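Local coordinates for protein probable 2-hydroxyhepta-2,4-diene-1,7-dioate isomerase (PDB 2DFU) that probably acts as a metal-dependent isomerase of 2-hydroxyhepta-2,4-diene-1,7-dioate, a member of the fumarylacetoacetate hydrolase family, at residues Q152-D155 and V159-K162. Sequence-based numbering, arbitrary orientation.
Sequences QKKD and VRAK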
loop_
_atom_site.group_PDB
_atom_site.type_symbol
_atom_site.label_atom_id
_atom_site.label_comp_id
_atom_site.label_asym_id
_atom_site.label_seq_id
_atom_site.Cartn_x
_atom_site.Cartn_y
_atom_site.Cartn_z
ATOM N N GLN A 152 3.342 9.075 -15.903
ATOM C CA GLN A 152 2.316 9.646 -15.034
ATOM C C GLN A 152 1.169 10.220 -15.865
ATOM O O GLN A 152 0.022 10.260 -15.419
ATOM C CB GLN A 152 2.919 10.741 -14.153
ATOM C CG GLN A 152 1.907 11.515 -13.310
ATOM C CD GLN A 152 2.572 12.545 -12.414
ATOM O OE1 GLN A 152 3.517 13.223 -12.830
ATOM N NE2 GLN A 152 2.081 12.676 -11.180
ATOM N N LYS A 153 1.484 10.655 -17.079
ATOM C CA LYS A 153 0.480 11.227 -17.963
ATOM C C LYS A 153 -0.255 10.174 -18.789
ATOM O O LYS A 153 -1.435 10.334 -19.088
ATOM C CB LYS A 153 1.124 12.237 -18.922
ATOM C CG LYS A 153 1.712 13.481 -18.272
ATOM C CD LYS A 153 2.348 14.373 -19.338
ATOM C CE LYS A 153 2.946 15.648 -18.751
ATOM N NZ LYS A 153 4.122 15.394 -17.878
ATOM N N LYS A 154 0.435 9.095 -19.151
ATOM C CA LYS A 154 -0.177 8.058 -19.980
ATOM C C LYS A 154 -0.865 6.878 -19.280
ATOM O O LYS A 154 -1.941 6.460 -19.705
ATOM C CB LYS A 154 0.857 7.515 -20.973
ATOM C CG LYS A 154 1.969 6.705 -20.335
ATOM C CD LYS A 154 2.795 5.975 -21.385
ATOM C CE LYS A 154 3.893 5.141 -20.738
ATOM N NZ LYS A 154 4.706 4.396 -21.740
ATOM N N ASP A 155 -0.253 6.337 -18.228
ATOM C CA ASP A 155 -0.818 5.188 -17.507
ATOM C C ASP A 155 -2.223 5.419 -16.957
ATOM O O ASP A 155 -2.707 6.548 -16.899
ATOM C CB ASP A 155 0.101 4.781 -16.345
ATOM C CG ASP A 155 1.473 4.317 -16.810
ATOM O OD1 ASP A 155 1.702 4.273 -18.035
ATOM O OD2 ASP A 155 2.324 3.994 -15.949
ATOM N N VAL A 159 0.773 4.396 -10.685
ATOM C CA VAL A 159 1.487 3.308 -10.040
ATOM C C VAL A 159 2.984 3.293 -10.354
ATOM O O VAL A 159 3.804 3.381 -9.436
ATOM C CB VAL A 159 0.868 1.944 -10.373
ATOM C CG1 VAL A 159 1.624 0.844 -9.647
ATOM C CG2 VAL A 159 -0.590 1.931 -9.942
ATOM N N ARG A 160 3.380 3.189 -11.618
ATOM C CA ARG A 160 4.820 3.201 -11.823
ATOM C C ARG A 160 5.377 4.616 -11.818
ATOM O O ARG A 160 6.584 4.812 -11.713
ATOM C CB ARG A 160 5.240 2.439 -13.090
ATOM C CG ARG A 160 4.651 2.891 -14.375
ATOM C CD ARG A 160 5.149 1.998 -15.503
ATOM N NE ARG A 160 4.497 2.358 -16.751
ATOM C CZ ARG A 160 4.934 2.022 -17.957
ATOM N NH1 ARG A 160 6.040 1.302 -18.099
ATOM N NH2 ARG A 160 4.262 2.421 -19.027
ATOM N N ALA A 161 4.495 5.607 -11.892
ATOM C CA ALA A 161 4.943 6.994 -11.868
ATOM C C ALA A 161 5.408 7.394 -10.470
ATOM O O ALA A 161 6.352 8.166 -10.318
ATOM C CB ALA A 161 3.816 7.922 -12.309
ATOM N N LYS A 162 4.751 6.845 -9.454
ATOM C CA LYS A 162 5.046 7.180 -8.065
ATOM C C LYS A 162 5.456 6.016 -7.164
ATOM O O LYS A 162 6.091 6.225 -6.128
ATOM C CB LYS A 162 3.813 7.840 -7.436
ATOM C CG LYS A 162 3.392 9.179 -8.035
ATOM C CD LYS A 162 4.267 10.311 -7.499
ATOM C CE LYS A 162 3.678 11.679 -7.839
ATOM N NZ LYS A 162 4.557 12.794 -7.377
HETATM O O HOH W 1 3.323 14.942 -9.192
HETATM O O HOH W 2 7.209 2.447 -21.020
HETATM O O HOH W 3 2.155 5.473 -13.593
HETATM O O HOH W 4 1.105 2.155 -13.845
#
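D155 and R160 clasp one another across the short loop between two helices, their carboxylate and guanidinium planes only 14° apart. The strong bond of this side-on salt bridge runs from R160 NE to D155 OD2, 2.8 Å long and on the syn side of the carboxylate; a weak one from R160 NH2 to D155 OD1, 3.3 Å, completes the pair. R160 reaches so far because its chain runs extended from CG to NE, after a first torsion (chi1 58°) that sets CG between the backbone N and the carbonyl carbon. Two waters donate to D155 OD2 and accept from the backbone, one from A161 N at 2.9 Å, the other weakly from R160 N. The acid thus joins the single short turn of helix 159-162 both directly and through solvent.

The tight part is apolar and small, with A161 CB set against Q152 CB at 3.5 Å where the two backbones come nearest. Beside it the buried Q152 and K162 meet thinly, NE2 to CE, and share a water, although K162 NZ is held chiefly by D145 and T147. On the looser, exposed side K154 passes R160 with NZ 3.4 Å from R160 NH2, two like charges that D155, and E75 of the second subunit through its own salt bridge to R160, probably offset. A leucine in place of R160 would probably leave both D155 and the partner subunit's E75 without their cationic mate.

This helix-loop-helix element of the fumarylacetoacetate hydrolase family region lies in the connection from strand 137-148 to strand 168-175, which pair antiparallel; A161 bonds through its backbone to A148, and V159 packs on F79 and R160 on F216 of the second subunit.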